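Local coordinates for protein L-talarate/galactarate dehydratase (Salmonella typhimurium, PDB 2PP0) that dehydrates L-talarate and galactarate to 5-keto-4-deoxy-D-glucarate with the aid of one magnesium ion per subunit, and also epimerizes L-talarate to galactarate, at residues B[31-36]-B[63-68]; B[85-90]-B[388-393]. All coordinates share one frame; numbering follows the deposited sequence.

Contact 1 of 2, residues B[31-36]-B[63-68]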
ATOM      1  N   VAL B  31     -14.960  -1.393 -22.221  1.00 31.42           N
ATOM      2  CA  VAL B  31     -14.526  -0.119 -21.659  1.00 29.92           C
ATOM      3  C   VAL B  31     -15.162   1.033 -22.422  1.00 30.69           C
ATOM      4  O   VAL B  31     -15.212   1.009 -23.651  1.00 29.55           O
ATOM      5  CB  VAL B  31     -13.000   0.079 -21.769  1.00 30.45           C
ATOM      6  CG1 VAL B  31     -12.601   1.359 -21.044  1.00 30.32           C
ATOM      7  CG2 VAL B  31     -12.264  -1.112 -21.214  1.00 31.48           C
ATOM      8  N   LYS B  32     -15.640   2.039 -21.697  1.00 29.69           N
ATOM      9  CA  LYS B  32     -16.231   3.215 -22.322  1.00 31.63           C
ATOM     10  C   LYS B  32     -15.609   4.482 -21.753  1.00 31.69           C
ATOM     11  O   LYS B  32     -15.620   4.699 -20.540  1.00 31.11           O
ATOM     12  CB  LYS B  32     -17.740   3.281 -22.097  1.00 32.87           C
ATOM     13  CG  LYS B  32     -18.373   4.503 -22.751  1.00 33.36           C
ATOM     14  CD  LYS B  32     -19.859   4.591 -22.464  1.00 36.66           C
ATOM     15  CE  LYS B  32     -20.459   5.815 -23.123  1.00 39.42           C
ATOM     16  NZ  LYS B  32     -21.877   5.993 -22.741  1.00 42.58           N
ATOM     17  N   LEU B  33     -15.069   5.319 -22.634  1.00 30.53           N
ATOM     18  CA  LEU B  33     -14.456   6.571 -22.213  1.00 30.34           C
ATOM     19  C   LEU B  33     -15.336   7.724 -22.660  1.00 30.70           C
ATOM     20  O   LEU B  33     -15.933   7.677 -23.737  1.00 32.01           O
ATOM     21  CB  LEU B  33     -13.065   6.716 -22.834  1.00 31.15           C
ATOM     22  CG  LEU B  33     -12.075   5.571 -22.594  1.00 32.39           C
ATOM     23  CD1 LEU B  33     -10.774   5.867 -23.324  1.00 33.44           C
ATOM     24  CD2 LEU B  33     -11.823   5.395 -21.100  1.00 31.18           C
ATOM     25  N   SER B  34     -15.426   8.753 -21.829  1.00 30.41           N
ATOM     26  CA  SER B  34     -16.234   9.917 -22.153  1.00 31.08           C
ATOM     27  C   SER B  34     -15.508  11.213 -21.831  1.00 32.94           C
ATOM     28  O   SER B  34     -14.747  11.290 -20.861  1.00 32.50           O
ATOM     29  CB  SER B  34     -17.553   9.890 -21.371  1.00 32.58           C
ATOM     30  OG  SER B  34     -18.347   8.769 -21.720  1.00 32.42           O
ATOM     31  N   LEU B  35     -15.726  12.224 -22.669  1.00 31.63           N
ATOM     32  CA  LEU B  35     -15.153  13.542 -22.449  1.00 31.31           C
ATOM     33  C   LEU B  35     -16.353  14.457 -22.303  1.00 31.52           C
ATOM     34  O   LEU B  35     -17.111  14.657 -23.255  1.00 32.88           O
ATOM     35  CB  LEU B  35     -14.301  14.006 -23.635  1.00 31.84           C
ATOM     36  CG  LEU B  35     -13.844  15.467 -23.508  1.00 33.62           C
ATOM     37  CD1 LEU B  35     -13.061  15.643 -22.211  1.00 31.67           C
ATOM     38  CD2 LEU B  35     -12.989  15.871 -24.719  1.00 31.92           C
ATOM     39  N   ALA B  36     -16.539  14.997 -21.107  1.00 31.31           N
ATOM     40  CA  ALA B  36     -17.663  15.883 -20.854  1.00 32.18           C
ATOM     41  C   ALA B  36     -17.164  17.222 -20.354  1.00 32.35           C
ATOM     42  O   ALA B  36     -16.023  17.342 -19.911  1.00 32.30           O
ATOM     43  CB  ALA B  36     -18.602  15.254 -19.821  1.00 31.75           C
ATOM     44  N   ILE B  63     -12.978  13.570 -17.771  1.00 27.33           N
ATOM     45  CA  ILE B  63     -12.767  12.376 -18.583  1.00 28.32           C
ATOM     46  C   ILE B  63     -13.198  11.194 -17.721  1.00 30.78           C
ATOM     47  O   ILE B  63     -12.646  10.951 -16.645  1.00 31.39           O
ATOM     48  CB  ILE B  63     -11.291  12.214 -19.022  1.00 27.16           C
ATOM     49  CG1 ILE B  63     -10.839  13.440 -19.830  1.00 27.64           C
ATOM     50  CG2 ILE B  63     -11.144  10.985 -19.914  1.00 26.90           C
ATOM     51  CD1 ILE B  63     -10.641  14.704 -18.998  1.00 30.02           C
ATOM     52  N   ILE B  64     -14.201  10.469 -18.199  1.00 31.93           N
ATOM     53  CA  ILE B  64     -14.759   9.341 -17.465  1.00 30.85           C
ATOM     54  C   ILE B  64     -14.417   8.004 -18.095  1.00 30.87           C
ATOM     55  O   ILE B  64     -14.365   7.874 -19.318  1.00 31.54           O
ATOM     56  CB  ILE B  64     -16.298   9.453 -17.409  1.00 31.54           C
ATOM     57  CG1 ILE B  64     -16.694  10.842 -16.927  1.00 31.35           C
ATOM     58  CG2 ILE B  64     -16.880   8.391 -16.483  1.00 29.59           C
ATOM     59  CD1 ILE B  64     -18.168  11.145 -17.111  1.00 32.74           C
ATOM     60  N   ALA B  65     -14.177   7.008 -17.249  1.00 30.52           N
ATOM     61  CA  ALA B  65     -13.898   5.662 -17.722  1.00 30.05           C
ATOM     62  C   ALA B  65     -14.886   4.718 -17.046  1.00 31.45           C
ATOM     63  O   ALA B  65     -15.149   4.830 -15.846  1.00 31.68           O
ATOM     64  CB  ALA B  65     -12.471   5.250 -17.385  1.00 30.35           C
ATOM     65  N   GLU B  66     -15.448   3.807 -17.829  1.00 31.54           N
ATOM     66  CA  GLU B  66     -16.390   2.816 -17.318  1.00 30.79           C
ATOM     67  C   GLU B  66     -15.851   1.483 -17.808  1.00 30.49           C
ATOM     68  O   GLU B  66     -15.574   1.322 -18.998  1.00 28.88           O
ATOM     69  CB  GLU B  66     -17.788   3.074 -17.875  1.00 31.20           C
ATOM     70  CG  GLU B  66     -18.356   4.426 -17.481  1.00 31.41           C
ATOM     71  CD  GLU B  66     -19.648   4.747 -18.203  1.00 35.94           C
ATOM     72  OE1 GLU B  66     -20.657   4.050 -17.954  1.00 35.15           O
ATOM     73  OE2 GLU B  66     -19.656   5.691 -19.027  1.00 34.80           O
ATOM     74  N   ILE B  67     -15.670   0.543 -16.884  1.00 28.60           N
ATOM     75  CA  ILE B  67     -15.126  -0.772 -17.200  1.00 27.99           C
ATOM     76  C   ILE B  67     -16.067  -1.869 -16.703  1.00 29.23           C
ATOM     77  O   ILE B  67     -16.589  -1.787 -15.591  1.00 27.85           O
ATOM     78  CB  ILE B  67     -13.740  -0.970 -16.518  1.00 29.15           C
ATOM     79  CG1 ILE B  67     -12.791   0.170 -16.907  1.00 30.64           C
ATOM     80  CG2 ILE B  67     -13.136  -2.315 -16.918  1.00 26.81           C
ATOM     81  CD1 ILE B  67     -11.427   0.105 -16.199  1.00 29.85           C
ATOM     82  N   ARG B  68     -16.292  -2.881 -17.535  1.00 29.38           N
ATOM     83  CA  ARG B  68     -17.154  -4.002 -17.167  1.00 31.44           C
ATOM     84  C   ARG B  68     -16.399  -5.302 -17.378  1.00 30.43           C
ATOM     85  O   ARG B  68     -15.719  -5.478 -18.388  1.00 31.21           O
ATOM     86  CB  ARG B  68     -18.451  -3.979 -17.989  1.00 31.94           C
ATOM     87  CG  ARG B  68     -19.445  -2.967 -17.449  1.00 33.86           C
ATOM     88  CD  ARG B  68     -20.658  -2.760 -18.344  1.00 37.61           C
ATOM     89  NE  ARG B  68     -21.520  -1.725 -17.778  1.00 39.41           N
ATOM     90  CZ  ARG B  68     -22.270  -1.883 -16.686  1.00 43.60           C
ATOM     91  NH1 ARG B  68     -22.282  -3.045 -16.040  1.00 43.25           N
ATOM     92  NH2 ARG B  68     -22.988  -0.869 -16.221  1.00 44.26           N
TER
HETATM   93  O   HOH W   1     -17.462   6.912 -19.946  1.00 29.58           O
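Val31 stands beside Ile67 as a non-hydrogen-bonded antiparallel pair. Its CG1 branch, set anti to the backbone N (chi1 -174°), lies 3.6 Å from Glu66 O and more loosely against Ile67 CG1; both beta-branched residues suit an extended strand with a greasy side. Lys32 follows as a hydrogen-bonded pair with Glu66: Lys32 N donates to Glu66 O at 2.8 Å, and Glu66 N returns a bond to Lys32 O. On this face the two long side chains run side by side in the same direction. Lys32 CD rests 3.6 Å from Glu66 OE2, but the ammonium NZ stops 4.3 Å from that oxygen, too far for a salt bridge; the carboxylate's salt bridge is with Arg385. Leu33 brings its CD2 methyl to 3.8 Å from Ala65 CB, a small methyl, which suits a strand position with Pro134 of helix 127-146 against it. Ser34 forms the second hydrogen-bonded pair, with Ile64, and its CB meets Ile64 CB. A chi1 of -63° sets Ser34 OG beside its own backbone N, where it meets a water at 2.7 Å; that water is also hydrogen-bonded to Lys32 O and Glu66 OE2. A short hydroxyl suits this place, since through the water it joins carboxylate and backbone; it also has a weak hydrogen bond with Thr391 OG1. Leu35 closes the row by laying CD1 alongside Ile63 CG1 at 3.9 Å. Leu33, Leu35 and Ile63 meet helix 86-96, Ala65 and Ile67 helix 127-146. This is the antiparallel sheet, backed by helices, of the enolase superfamily's N-terminal capping domain.

Contact 2 of 2, residues B[85-90]-B[388-393]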
ATOM      1  N   GLY B  85      -6.101  20.877 -21.548  1.00 30.28           N
ATOM      2  CA  GLY B  85      -5.604  19.608 -21.046  1.00 30.53           C
ATOM      3  C   GLY B  85      -6.586  18.454 -21.188  1.00 28.40           C
ATOM      4  O   GLY B  85      -6.173  17.306 -21.326  1.00 29.07           O
ATOM      5  N   GLY B  86      -7.882  18.758 -21.168  1.00 29.10           N
ATOM      6  CA  GLY B  86      -8.900  17.720 -21.278  1.00 28.06           C
ATOM      7  C   GLY B  86      -8.955  16.991 -22.609  1.00 29.19           C
ATOM      8  O   GLY B  86      -9.188  15.784 -22.647  1.00 26.22           O
ATOM      9  N   GLN B  87      -8.748  17.711 -23.710  1.00 27.56           N
ATOM     10  CA  GLN B  87      -8.771  17.080 -25.028  1.00 27.01           C
ATOM     11  C   GLN B  87      -7.626  16.083 -25.156  1.00 26.21           C
ATOM     12  O   GLN B  87      -7.761  15.044 -25.805  1.00 29.75           O
ATOM     13  CB  GLN B  87      -8.644  18.138 -26.142  1.00 27.93           C
ATOM     14  CG  GLN B  87      -9.797  19.130 -26.241  1.00 25.77           C
ATOM     15  CD  GLN B  87     -11.108  18.489 -26.666  1.00 27.49           C
ATOM     16  OE1 GLN B  87     -11.128  17.383 -27.210  1.00 28.41           O
ATOM     17  NE2 GLN B  87     -12.211  19.193 -26.435  1.00 29.11           N
ATOM     18  N   GLY B  88      -6.494  16.401 -24.535  1.00 26.01           N
ATOM     19  CA  GLY B  88      -5.342  15.519 -24.610  1.00 24.30           C
ATOM     20  C   GLY B  88      -5.485  14.302 -23.713  1.00 24.92           C
ATOM     21  O   GLY B  88      -5.111  13.192 -24.088  1.00 24.25           O
ATOM     22  N   ILE B  89      -6.012  14.511 -22.514  1.00 25.27           N
ATOM     23  CA  ILE B  89      -6.220  13.406 -21.584  1.00 26.50           C
ATOM     24  C   ILE B  89      -7.149  12.381 -22.246  1.00 26.78           C
ATOM     25  O   ILE B  89      -6.833  11.190 -22.306  1.00 26.47           O
ATOM     26  CB  ILE B  89      -6.850  13.906 -20.272  1.00 27.22           C
ATOM     27  CG1 ILE B  89      -5.867  14.821 -19.544  1.00 27.41           C
ATOM     28  CG2 ILE B  89      -7.215  12.718 -19.374  1.00 28.31           C
ATOM     29  CD1 ILE B  89      -6.454  15.501 -18.335  1.00 25.13           C
ATOM     30  N   TYR B  90      -8.287  12.849 -22.756  1.00 27.17           N
ATOM     31  CA  TYR B  90      -9.240  11.956 -23.422  1.00 28.50           C
ATOM     32  C   TYR B  90      -8.631  11.277 -24.648  1.00 28.59           C
ATOM     33  O   TYR B  90      -8.800  10.072 -24.852  1.00 28.22           O
ATOM     34  CB  TYR B  90     -10.483  12.725 -23.861  1.00 28.29           C
ATOM     35  CG  TYR B  90     -11.429  11.899 -24.710  1.00 30.95           C
ATOM     36  CD1 TYR B  90     -12.302  10.976 -24.127  1.00 29.82           C
ATOM     37  CD2 TYR B  90     -11.440  12.028 -26.099  1.00 30.09           C
ATOM     38  CE1 TYR B  90     -13.162  10.205 -24.908  1.00 30.72           C
ATOM     39  CE2 TYR B  90     -12.300  11.257 -26.893  1.00 31.72           C
ATOM     40  CZ  TYR B  90     -13.157  10.351 -26.288  1.00 31.46           C
ATOM     41  OH  TYR B  90     -14.014   9.596 -27.062  1.00 34.12           O
ATOM     42  N   THR B 388     -21.719  15.156 -22.048  1.00 35.67           N
ATOM     43  CA  THR B 388     -20.681  14.425 -22.762  1.00 36.77           C
ATOM     44  C   THR B 388     -20.606  14.927 -24.204  1.00 37.71           C
ATOM     45  O   THR B 388     -21.623  14.984 -24.898  1.00 37.51           O
ATOM     46  CB  THR B 388     -20.970  12.912 -22.763  1.00 35.78           C
ATOM     47  OG1 THR B 388     -20.893  12.411 -21.422  1.00 35.88           O
ATOM     48  CG2 THR B 388     -19.973  12.175 -23.634  1.00 35.21           C
ATOM     49  N   GLN B 389     -19.406  15.298 -24.646  1.00 36.82           N
ATOM     50  CA  GLN B 389     -19.219  15.786 -26.007  1.00 37.69           C
ATOM     51  C   GLN B 389     -18.596  14.729 -26.901  1.00 36.44           C
ATOM     52  O   GLN B 389     -18.883  14.670 -28.090  1.00 35.87           O
ATOM     53  CB  GLN B 389     -18.356  17.052 -26.010  1.00 39.31           C
ATOM     54  CG  GLN B 389     -19.131  18.315 -25.639  1.00 43.27           C
ATOM     55  CD  GLN B 389     -18.245  19.546 -25.544  1.00 45.85           C
ATOM     56  OE1 GLN B 389     -17.123  19.561 -26.055  1.00 48.11           O
ATOM     57  NE2 GLN B 389     -18.754  20.592 -24.900  1.00 46.82           N
ATOM     58  N   LEU B 390     -17.746  13.888 -26.324  1.00 35.71           N
ATOM     59  CA  LEU B 390     -17.092  12.822 -27.077  1.00 34.72           C
ATOM     60  C   LEU B 390     -17.145  11.535 -26.266  1.00 34.57           C
ATOM     61  O   LEU B 390     -17.153  11.571 -25.039  1.00 33.84           O
ATOM     62  CB  LEU B 390     -15.624  13.179 -27.354  1.00 34.36           C
ATOM     63  CG  LEU B 390     -15.310  14.367 -28.272  1.00 36.38           C
ATOM     64  CD1 LEU B 390     -13.815  14.672 -28.240  1.00 36.43           C
ATOM     65  CD2 LEU B 390     -15.754  14.046 -29.693  1.00 35.57           C
ATOM     66  N   THR B 391     -17.183  10.400 -26.953  1.00 34.80           N
ATOM     67  CA  THR B 391     -17.200   9.107 -26.275  1.00 35.76           C
ATOM     68  C   THR B 391     -16.727   8.028 -27.239  1.00 35.52           C
ATOM     69  O   THR B 391     -16.767   8.217 -28.456  1.00 34.15           O
ATOM     70  CB  THR B 391     -18.617   8.758 -25.752  1.00 36.75           C
ATOM     71  OG1 THR B 391     -18.552   7.555 -24.974  1.00 39.90           O
ATOM     72  CG2 THR B 391     -19.585   8.552 -26.907  1.00 38.45           C
ATOM     73  N   CYS B 392     -16.247   6.917 -26.692  1.00 34.56           N
ATOM     74  CA  CYS B 392     -15.786   5.791 -27.497  1.00 34.00           C
ATOM     75  C   CYS B 392     -15.868   4.521 -26.660  1.00 34.10           C
ATOM     76  O   CYS B 392     -15.839   4.578 -25.434  1.00 33.71           O
ATOM     77  CB  CYS B 392     -14.349   6.012 -27.987  1.00 34.56           C
ATOM     78  SG  CYS B 392     -13.104   6.251 -26.699  1.00 35.76           S
ATOM     79  N   GLU B 393     -15.980   3.376 -27.324  1.00 33.76           N
ATOM     80  CA  GLU B 393     -16.083   2.107 -26.617  1.00 34.20           C
ATOM     81  C   GLU B 393     -15.177   1.039 -27.202  1.00 34.39           C
ATOM     82  O   GLU B 393     -14.825   1.077 -28.385  1.00 34.05           O
ATOM     83  CB  GLU B 393     -17.538   1.629 -26.625  1.00 35.51           C
ATOM     84  CG  GLU B 393     -18.458   2.522 -25.813  1.00 36.30           C
ATOM     85  CD  GLU B 393     -19.908   2.101 -25.898  1.00 38.22           C
ATOM     86  OE1 GLU B 393     -20.165   0.887 -26.036  1.00 39.88           O
ATOM     87  OE2 GLU B 393     -20.789   2.980 -25.810  1.00 38.45           O
TER
HETATM   88  O   HOH W   2     -15.084  18.435 -27.357  1.00 42.82           O
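Tyr90 reaches from helix 86-96 to strand 388-395 and carries the close part of this contact. With CG anti to the backbone N (chi1 173°), its ring extends to the strand: Tyr90 CE2 lies 3.9 Å from Leu390 CB. The phenol oxygen, Tyr90 OH, comes to 3.1 Å from Thr391 C without making a hydrogen bond to the backbone N or O of that residue. A long, flat side chain suits this place because the axes of the two short segments remain 11.0 Å apart. Cys392 turns its thiol to the same ring, SG 5.1 Å from the Tyr90 centroid and 54° off the ring normal, an oblique sulfur-aromatic contact. Its small, polarisable sulfur fits near the phenol end of the ring, lying 4.1 Å from Tyr90 CZ. In the enolase superfamily's N-terminal domain, the helix here packs against a sheet, one of whose two outer strands within this chain comes from the C-terminal end. That strand starts with a classic beta bulge, Gln389 and Leu390 both facing Leu35 of strand 28-40. Toward solvent the fit is looser. Leu390 offers only its CD1 methyl to Gln87 OE1, at 4.0 Å, the two side chains crossing at about a right angle. A bend at chi2 (-67°) turns the end of Gln87 toward the strand, where NE2 donates to a water 3.1 Å away. The same water gives a hydrogen to Gln389 OE1 at 2.7 Å; exposed glutamines suit this rim, since their amides can be bridged by water.

How the contacts relate
Contact 1 and contact 2 have centres 9 Å apart and meet in one antiparallel sheet, where strand 28-40 lies between strands 57-69 and 388-395. Leu35 joins them through two probable backbone hydrogen bonds: Leu35 O to Gln389 N and Leu35 N to Leu390 O, both 2.8 Å. Its CD2 methyl also packs 3.5 Å from Gln87 OE1, while Lys32 CE approaches Thr391 OG1 on the other face. Neither contact forms the active site directly. The side chain of Ile63 in contact 1 is about 10 Å from that of substrate-binding Lys82, and that of Gln87 in contact 2 about 11 Å from that of substrate-binding Arg83.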